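Local coordinates for protein ATP-citrate lyase beta-subunit (PDB 6HXJ) that probably takes part in cleaving citrate with CoA and ATP to give oxaloacetate, acetyl-CoA, ADP and phosphate, at residues 261-266 with 276-281; 287-292 with 305-310; 316-321 with 337-342. One frame throughout, in Å; residues are numbered along the deposited sequence.

Interaction 1: 261-266 with 276-281; sequences IALLTA and DAVVAR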
loop_
_atom_site.group_PDB
_atom_site.type_symbol
_atom_site.label_atom_id
_atom_site.label_comp_id
_atom_site.label_asym_id
_atom_site.label_seq_id
_atom_site.Cartn_x
_atom_site.Cartn_y
_atom_site.Cartn_z
ATOM N N ILE A 261 12.158 -48.178 -48.901
ATOM C CA ILE A 261 12.123 -48.114 -47.439
ATOM C C ILE A 261 12.513 -46.716 -46.904
ATOM O O ILE A 261 13.666 -46.288 -47.009
ATOM C CB ILE A 261 12.944 -49.264 -46.776
ATOM C CG1 ILE A 261 12.522 -50.642 -47.305
ATOM C CG2 ILE A 261 12.801 -49.241 -45.264
ATOM C CD1 ILE A 261 13.563 -51.321 -48.143
ATOM N N ALA A 262 11.549 -46.050 -46.256
ATOM C CA ALA A 262 11.734 -44.721 -45.670
ATOM C C ALA A 262 12.098 -44.725 -44.178
ATOM O O ALA A 262 11.389 -45.297 -43.353
ATOM C CB ALA A 262 10.503 -43.856 -45.928
ATOM N N LEU A 263 13.203 -44.083 -43.849
ATOM C CA LEU A 263 13.667 -44.021 -42.469
ATOM C C LEU A 263 13.230 -42.736 -41.767
ATOM O O LEU A 263 13.381 -41.653 -42.329
ATOM C CB LEU A 263 15.213 -44.156 -42.394
ATOM C CG LEU A 263 15.897 -45.269 -43.182
ATOM C CD1 LEU A 263 17.400 -45.048 -43.218
ATOM C CD2 LEU A 263 15.523 -46.643 -42.628
ATOM N N LEU A 264 12.719 -42.873 -40.532
ATOM C CA LEU A 264 12.336 -41.799 -39.614
ATOM C C LEU A 264 12.936 -42.214 -38.258
ATOM O O LEU A 264 12.244 -42.572 -37.301
ATOM C CB LEU A 264 10.794 -41.616 -39.566
ATOM C CG LEU A 264 10.186 -40.591 -38.557
ATOM C CD1 LEU A 264 10.822 -39.213 -38.654
ATOM C CD2 LEU A 264 8.686 -40.508 -38.698
ATOM N N THR A 265 14.258 -42.219 -38.211
ATOM C CA THR A 265 14.988 -42.728 -37.059
ATOM C C THR A 265 15.617 -41.631 -36.162
ATOM O O THR A 265 16.005 -40.543 -36.613
ATOM C CB THR A 265 16.010 -43.770 -37.541
ATOM O OG1 THR A 265 16.819 -43.151 -38.542
ATOM C CG2 THR A 265 15.328 -45.012 -38.161
ATOM N N ALA A 266 15.699 -41.959 -34.870
ATOM C CA ALA A 266 16.227 -41.094 -33.826
ATOM C C ALA A 266 17.730 -41.313 -33.570
ATOM O O ALA A 266 18.165 -42.448 -33.319
ATOM C CB ALA A 266 15.451 -41.329 -32.552
ATOM N N ASP A 276 22.322 -49.110 -42.915
ATOM C CA ASP A 276 23.233 -50.234 -43.168
ATOM C C ASP A 276 22.426 -51.523 -43.224
ATOM O O ASP A 276 22.651 -52.329 -44.124
ATOM C CB ASP A 276 24.279 -50.356 -42.035
ATOM C CG ASP A 276 25.462 -49.398 -42.031
ATOM O OD1 ASP A 276 25.327 -48.279 -42.575
ATOM O OD2 ASP A 276 26.516 -49.751 -41.428
ATOM N N ALA A 277 21.474 -51.694 -42.260
ATOM C CA ALA A 277 20.586 -52.849 -42.123
ATOM C C ALA A 277 19.748 -53.030 -43.379
ATOM O O ALA A 277 19.667 -54.149 -43.885
ATOM C CB ALA A 277 19.693 -52.692 -40.901
ATOM N N VAL A 278 19.188 -51.929 -43.915
ATOM C CA VAL A 278 18.384 -51.943 -45.139
ATOM C C VAL A 278 19.200 -52.423 -46.344
ATOM O O VAL A 278 18.774 -53.351 -47.045
ATOM C CB VAL A 278 17.695 -50.583 -45.407
ATOM C CG1 VAL A 278 17.043 -50.555 -46.792
ATOM C CG2 VAL A 278 16.656 -50.275 -44.337
ATOM N N VAL A 279 20.380 -51.798 -46.562
ATOM C CA VAL A 279 21.303 -52.132 -47.662
ATOM C C VAL A 279 21.728 -53.606 -47.575
ATOM O O VAL A 279 21.617 -54.334 -48.562
ATOM C CB VAL A 279 22.523 -51.170 -47.705
ATOM C CG1 VAL A 279 23.506 -51.566 -48.804
ATOM C CG2 VAL A 279 22.080 -49.726 -47.887
ATOM N N ALA A 280 22.185 -54.034 -46.372
ATOM C CA ALA A 280 22.632 -55.394 -46.066
ATOM C C ALA A 280 21.524 -56.431 -46.324
ATOM O O ALA A 280 21.814 -57.504 -46.866
ATOM C CB ALA A 280 23.131 -55.483 -44.622
ATOM N N ARG A 281 20.257 -56.080 -45.992
ATOM C CA ARG A 281 19.094 -56.940 -46.180
ATOM C C ARG A 281 18.551 -56.919 -47.631
ATOM O O ARG A 281 17.497 -57.502 -47.907
ATOM C CB ARG A 281 18.002 -56.636 -45.139
ATOM C CG ARG A 281 18.367 -56.992 -43.679
ATOM C CD ARG A 281 18.526 -58.477 -43.384
ATOM N NE ARG A 281 19.929 -58.908 -43.404
ATOM C CZ ARG A 281 20.668 -59.138 -42.318
ATOM N NH1 ARG A 281 20.152 -58.971 -41.106
ATOM N NH2 ARG A 281 21.927 -59.541 -42.437
#
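Val278 is rotated so that CG1 stands opposite the backbone N (chi1 171°), which turns CG1 to the end of Ile261 and lays CG2 against both Ile261 and Leu263. In Ile261, chi1 of -53° sets CG1 beside the backbone N and opposite the carbonyl carbon, and CD1, at its end, reaches Val278. Ile261 CD1 and Val278 CG1 meet tip to tip at 3.8 Å. The other methyl of the valine, Val278 CG2, lies 4.1 Å from Ile261 CG2. That same Val278 CG2 is 4.2 Å from Leu263 CD2. Leu263 and Val278 do not point at each other; they slide past one another in opposite directions, with one methyl of each making the touch. The contact is wholly apolar, and all three side chains are buried. The backbones stay well apart, the CA atoms of Ile261 and Val278 being 7.7 Å from each other. The strand and helix belong to one beta-alpha-beta unit, made of strand 261-266, helix 268-280 and strand 287-292. It is part of the flavodoxin-like citrate-binding region, where helices pack on a mostly parallel sheet. Ile261 and Leu263 project from the sheet on the side of helix 268-280, and Val278 comes down from the last turns of that helix to meet them. Helix 391-397 lies alongside: Met396 touches Ile261, and Val392 touches Val278. Ile317 of the neighbouring strand 315-318 adds to the same apolar layer. Asp276 OD2 accepts hydrogen bonds from the backbone of a chain of another protein in the assembly. A bound citrate lies about 14 Å from the side chain of Leu263.

Interaction 2: 287-292 with 305-310; sequences NYAEYS and ETICRL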
loop_
_atom_site.group_PDB
_atom_site.type_symbol
_atom_site.label_atom_id
_atom_site.label_comp_id
_atom_site.label_asym_id
_atom_site.label_seq_id
_atom_site.Cartn_x
_atom_site.Cartn_y
_atom_site.Cartn_z
ATOM N N ASN A 287 15.135 -42.524 -48.036
ATOM C CA ASN A 287 15.781 -41.320 -47.520
ATOM C C ASN A 287 16.706 -41.616 -46.365
ATOM O O ASN A 287 16.733 -42.739 -45.853
ATOM C CB ASN A 287 14.706 -40.319 -47.037
ATOM C CG ASN A 287 13.935 -40.802 -45.827
ATOM O OD1 ASN A 287 13.018 -41.622 -45.941
ATOM N ND2 ASN A 287 14.326 -40.347 -44.634
ATOM N N TYR A 288 17.431 -40.573 -45.923
ATOM C CA TYR A 288 18.193 -40.563 -44.678
ATOM C C TYR A 288 17.551 -39.454 -43.804
ATOM O O TYR A 288 17.462 -38.304 -44.243
ATOM C CB TYR A 288 19.707 -40.313 -44.851
ATOM C CG TYR A 288 20.409 -40.268 -43.501
ATOM C CD1 TYR A 288 20.773 -41.448 -42.835
ATOM C CD2 TYR A 288 20.637 -39.054 -42.848
ATOM C CE1 TYR A 288 21.367 -41.416 -41.567
ATOM C CE2 TYR A 288 21.203 -39.017 -41.567
ATOM C CZ TYR A 288 21.574 -40.200 -40.937
ATOM O OH TYR A 288 22.175 -40.172 -39.701
ATOM N N ALA A 289 17.061 -39.816 -42.610
ATOM C CA ALA A 289 16.441 -38.858 -41.707
ATOM C C ALA A 289 16.904 -39.127 -40.304
ATOM O O ALA A 289 16.811 -40.252 -39.806
ATOM C CB ALA A 289 14.918 -38.929 -41.790
ATOM N N GLU A 290 17.405 -38.088 -39.661
ATOM C CA GLU A 290 17.867 -38.132 -38.286
ATOM C C GLU A 290 17.154 -37.018 -37.512
ATOM O O GLU A 290 16.934 -35.936 -38.044
ATOM C CB GLU A 290 19.388 -37.905 -38.288
ATOM C CG GLU A 290 20.035 -37.692 -36.932
ATOM C CD GLU A 290 21.129 -36.643 -36.921
ATOM O OE1 GLU A 290 21.053 -35.729 -36.067
ATOM O OE2 GLU A 290 22.053 -36.721 -37.765
ATOM N N TYR A 291 16.778 -37.300 -36.269
ATOM C CA TYR A 291 16.239 -36.350 -35.281
ATOM C C TYR A 291 16.823 -36.677 -33.871
ATOM O O TYR A 291 16.780 -37.827 -33.428
ATOM C CB TYR A 291 14.704 -36.207 -35.315
ATOM C CG TYR A 291 13.927 -37.380 -34.752
ATOM C CD1 TYR A 291 13.726 -37.515 -33.377
ATOM C CD2 TYR A 291 13.353 -38.332 -35.593
ATOM C CE1 TYR A 291 13.040 -38.611 -32.849
ATOM C CE2 TYR A 291 12.648 -39.422 -35.076
ATOM C CZ TYR A 291 12.501 -39.562 -33.702
ATOM O OH TYR A 291 11.803 -40.625 -33.180
ATOM N N SER A 292 17.482 -35.721 -33.238
ATOM C CA SER A 292 18.137 -35.987 -31.969
ATOM C C SER A 292 18.169 -34.740 -31.092
ATOM O O SER A 292 17.765 -33.661 -31.518
ATOM C CB SER A 292 19.559 -36.510 -32.215
ATOM O OG SER A 292 20.337 -35.606 -32.982
ATOM N N GLU A 305 6.092 -35.455 -41.804
ATOM C CA GLU A 305 5.306 -35.013 -42.952
ATOM C C GLU A 305 6.086 -35.131 -44.264
ATOM O O GLU A 305 5.582 -35.745 -45.207
ATOM C CB GLU A 305 4.739 -33.614 -42.710
ATOM C CG GLU A 305 3.497 -33.698 -41.835
ATOM C CD GLU A 305 2.841 -32.394 -41.421
ATOM O OE1 GLU A 305 2.860 -31.428 -42.220
ATOM O OE2 GLU A 305 2.251 -32.362 -40.315
ATOM N N THR A 306 7.344 -34.650 -44.275
ATOM C CA THR A 306 8.271 -34.706 -45.412
ATOM C C THR A 306 8.500 -36.163 -45.881
ATOM O O THR A 306 8.459 -36.436 -47.087
ATOM C CB THR A 306 9.614 -34.040 -45.001
ATOM O OG1 THR A 306 9.385 -32.759 -44.422
ATOM C CG2 THR A 306 10.607 -33.916 -46.147
ATOM N N ILE A 307 8.731 -37.084 -44.912
ATOM C CA ILE A 307 9.001 -38.508 -45.152
ATOM C C ILE A 307 7.790 -39.205 -45.795
ATOM O O ILE A 307 7.953 -40.022 -46.702
ATOM C CB ILE A 307 9.524 -39.187 -43.860
ATOM C CG1 ILE A 307 10.944 -38.663 -43.580
ATOM C CG2 ILE A 307 9.566 -40.734 -43.970
ATOM C CD1 ILE A 307 11.323 -38.647 -42.194
ATOM N N CYS A 308 6.583 -38.835 -45.363
ATOM C CA CYS A 308 5.324 -39.374 -45.870
ATOM C C CYS A 308 5.043 -38.897 -47.304
ATOM O O CYS A 308 4.465 -39.651 -48.094
ATOM C CB CYS A 308 4.182 -39.019 -44.923
ATOM S SG CYS A 308 4.404 -39.595 -43.204
ATOM N N ARG A 309 5.458 -37.650 -47.632
ATOM C CA ARG A 309 5.295 -37.047 -48.959
ATOM C C ARG A 309 6.151 -37.762 -50.039
ATOM O O ARG A 309 5.838 -37.645 -51.218
ATOM C CB ARG A 309 5.603 -35.535 -48.914
ATOM C CG ARG A 309 4.527 -34.660 -48.253
ATOM C CD ARG A 309 5.032 -33.241 -47.994
ATOM N NE ARG A 309 4.334 -32.581 -46.879
ATOM C CZ ARG A 309 4.805 -31.538 -46.190
ATOM N NH1 ARG A 309 5.987 -31.012 -46.490
ATOM N NH2 ARG A 309 4.100 -31.021 -45.190
ATOM N N LEU A 310 7.193 -38.535 -49.633
ATOM C CA LEU A 310 8.124 -39.280 -50.514
ATOM C C LEU A 310 7.456 -40.279 -51.498
ATOM O O LEU A 310 6.527 -41.000 -51.107
ATOM C CB LEU A 310 9.219 -39.999 -49.694
ATOM C CG LEU A 310 10.281 -39.112 -49.049
ATOM C CD1 LEU A 310 11.046 -39.873 -47.995
ATOM C CD2 LEU A 310 11.269 -38.583 -50.060
#
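Ala289 CB and Ile307 CD1 form the purely apolar part of this contact, 3.6 Å apart. The alanine is small enough to let the end of the isoleucine come close to the strand.

The second kind of contact sets an amide against aliphatic groups. Asn287 has CG between its backbone N and carbonyl carbon (chi1 67°), which brings the amide against Ile307 and Leu310. Its side chain crosses theirs at about a right angle. Asn287 ND2 lies 3.9 Å from Ile307 CG1, and Asn287 OD1 lies 3.3 Å from Leu310 CD1. Both are van der Waals touches. For its hydrogen bond, ND2 turns to the adjoining strand 261-266 and donates to Leu263 O. With an alanine in place of Asn287, Leu263 O would probably lose that donor and a gap would open beside Ile307 and Leu310.

Two polar links stay within one segment. Arg309 NH2 makes a salt bridge to Glu305 OE1 (3.2 Å), one helical turn back. Ser292 OG donates to Glu290 OE1 from the anti side, tilted 29° out of the carboxylate plane.

Strand 287-292 lies between strands 250-255 and 261-266 of the sheet. Ile307 of helix 297-309 also touches Ala262 and Leu264, while Cys308 turns to Phe339 and Ser342 of helix 328-344.

Interaction 3: 316-321 with 337-342; sequences IIVGGA and NGFRES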
loop_
_atom_site.group_PDB
_atom_site.type_symbol
_atom_site.label_atom_id
_atom_site.label_comp_id
_atom_site.label_asym_id
_atom_site.label_seq_id
_atom_site.Cartn_x
_atom_site.Cartn_y
_atom_site.Cartn_z
ATOM N N ILE A 316 7.672 -47.689 -43.520
ATOM C CA ILE A 316 8.256 -46.558 -42.776
ATOM C C ILE A 316 8.963 -47.178 -41.556
ATOM O O ILE A 316 8.343 -47.964 -40.833
ATOM C CB ILE A 316 7.259 -45.423 -42.331
ATOM C CG1 ILE A 316 6.379 -44.876 -43.487
ATOM C CG2 ILE A 316 7.999 -44.256 -41.607
ATOM C CD1 ILE A 316 5.160 -44.112 -43.014
ATOM N N ILE A 317 10.268 -46.852 -41.369
ATOM C CA ILE A 317 11.036 -47.340 -40.236
ATOM C C ILE A 317 11.182 -46.219 -39.229
ATOM O O ILE A 317 11.989 -45.303 -39.411
ATOM C CB ILE A 317 12.395 -48.021 -40.613
ATOM C CG1 ILE A 317 12.252 -49.133 -41.687
ATOM C CG2 ILE A 317 13.139 -48.548 -39.377
ATOM C CD1 ILE A 317 11.287 -50.280 -41.419
ATOM N N VAL A 318 10.358 -46.289 -38.175
ATOM C CA VAL A 318 10.344 -45.336 -37.074
ATOM C C VAL A 318 11.144 -46.018 -35.973
ATOM O O VAL A 318 10.579 -46.625 -35.059
ATOM C CB VAL A 318 8.893 -44.939 -36.645
ATOM C CG1 VAL A 318 8.910 -43.834 -35.597
ATOM C CG2 VAL A 318 8.060 -44.503 -37.845
ATOM N N GLY A 319 12.462 -46.007 -36.126
ATOM C CA GLY A 319 13.369 -46.659 -35.193
ATOM C C GLY A 319 14.225 -45.735 -34.363
ATOM O O GLY A 319 14.167 -44.506 -34.471
ATOM N N GLY A 320 15.043 -46.351 -33.550
ATOM C CA GLY A 320 15.979 -45.648 -32.709
ATOM C C GLY A 320 16.436 -46.535 -31.586
ATOM O O GLY A 320 15.905 -47.634 -31.368
ATOM N N ALA A 321 17.438 -46.053 -30.862
ATOM C CA ALA A 321 17.980 -46.767 -29.716
ATOM C C ALA A 321 17.157 -46.386 -28.486
ATOM O O ALA A 321 16.020 -45.911 -28.627
ATOM C CB ALA A 321 19.443 -46.388 -29.526
ATOM N N ASN A 337 1.021 -36.797 -34.978
ATOM C CA ASN A 337 0.361 -35.653 -35.622
ATOM C C ASN A 337 0.673 -35.576 -37.122
ATOM O O ASN A 337 -0.259 -35.499 -37.926
ATOM C CB ASN A 337 0.656 -34.365 -34.880
ATOM C CG ASN A 337 -0.268 -34.251 -33.703
ATOM O OD1 ASN A 337 -1.504 -34.276 -33.861
ATOM N ND2 ASN A 337 0.304 -34.245 -32.497
ATOM N N GLY A 338 1.944 -35.755 -37.475
ATOM C CA GLY A 338 2.402 -35.793 -38.857
ATOM C C GLY A 338 1.919 -37.004 -39.636
ATOM O O GLY A 338 1.794 -36.928 -40.857
ATOM N N PHE A 339 1.666 -38.138 -38.947
ATOM C CA PHE A 339 1.131 -39.353 -39.580
ATOM C C PHE A 339 -0.351 -39.180 -39.874
ATOM O O PHE A 339 -0.817 -39.620 -40.917
ATOM C CB PHE A 339 1.339 -40.589 -38.693
ATOM C CG PHE A 339 2.657 -41.309 -38.837
ATOM C CD1 PHE A 339 3.413 -41.196 -40.005
ATOM C CD2 PHE A 339 3.112 -42.150 -37.838
ATOM C CE1 PHE A 339 4.629 -41.865 -40.140
ATOM C CE2 PHE A 339 4.321 -42.840 -37.984
ATOM C CZ PHE A 339 5.076 -42.685 -39.132
ATOM N N ARG A 340 -1.082 -38.531 -38.948
ATOM C CA ARG A 340 -2.497 -38.212 -39.045
ATOM C C ARG A 340 -2.722 -37.187 -40.156
ATOM O O ARG A 340 -3.671 -37.326 -40.941
ATOM C CB ARG A 340 -2.993 -37.659 -37.699
ATOM C CG ARG A 340 -3.162 -38.714 -36.607
ATOM C CD ARG A 340 -4.216 -38.338 -35.593
ATOM N NE ARG A 340 -3.749 -37.818 -34.302
ATOM C CZ ARG A 340 -3.813 -38.486 -33.152
ATOM N NH1 ARG A 340 -4.205 -39.755 -33.131
ATOM N NH2 ARG A 340 -3.389 -37.921 -32.028
ATOM N N GLU A 341 -1.825 -36.174 -40.229
ATOM C CA GLU A 341 -1.849 -35.105 -41.233
ATOM C C GLU A 341 -1.631 -35.675 -42.648
ATOM O O GLU A 341 -2.314 -35.315 -43.599
ATOM C CB GLU A 341 -0.779 -34.041 -40.892
ATOM C CG GLU A 341 -1.022 -32.670 -41.517
ATOM C CD GLU A 341 -0.589 -32.404 -42.955
ATOM O OE1 GLU A 341 0.029 -33.294 -43.589
ATOM O OE2 GLU A 341 -0.854 -31.278 -43.439
ATOM N N SER A 342 -0.692 -36.590 -42.753
ATOM C CA SER A 342 -0.313 -37.240 -43.994
ATOM C C SER A 342 -1.370 -38.239 -44.461
ATOM O O SER A 342 -1.597 -38.345 -45.662
ATOM C CB SER A 342 1.034 -37.933 -43.820
ATOM O OG SER A 342 2.035 -37.001 -43.440
#
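The Phe339 ring meets Val318 at its edge, with Val318 CG2 near the ring plane and 3.7 Å from Phe339 CZ. Ile316 approaches the same outer end of the ring obliquely. Ile316 CD1 is 3.7 Å from Phe339 CE1, and Ile316 CG2 is 4.1 Å from Phe339 CZ. The far end of the ring thus meets both aliphatic side chains, which come from the opposite direction. Phe339 CG stands beside the backbone N (chi1 -87°), and this sends the ring off the helix toward the sheet. The long side chain bridges backbones that stand apart, the CA atoms of Ile316 and Phe339 being 10.6 Å from each other. The three residues are buried, and what joins them is apolar.

The helix has an extra bond of its own. Ser342 OG donates to Gly338 O at 2.6 Å, with a C=O...donor angle of 168°. Gly338 O also takes the backbone N of Ser342, so two donors grip one carbonyl.

Strand 315-318 and helix 328-344 begin a beta-alpha-beta unit that ends in strand 352-356. Ile353 of that last strand packs on Ile316, Val318 and Phe339. Leu348 touches Ile316 and Phe339 from a loop. On the side of helix 297-309, Thr304 meets Phe339 and Glu305 meets Glu341.

The three contacts come in series along the chain and share the mixed sheet of the citrate-binding region. Strand 261-266 is central to them, with 287-292 on one side and 315-318 on the other. The centres of interactions 1 and 2 are about 12 Å apart. Those of interactions 1 and 3 are about 14 Å apart. Those of interactions 2 and 3 are about 9 Å apart. Interaction 1 lies on one face of the sheet. Interactions 2 and 3 share the opposite face, where helices 297-309 and 328-344 pack together. Backbone bonds between Ala262, Leu264 and Ile317 tie interaction 1 to interaction 3. Together the contacts pack helices on both faces of the sheet.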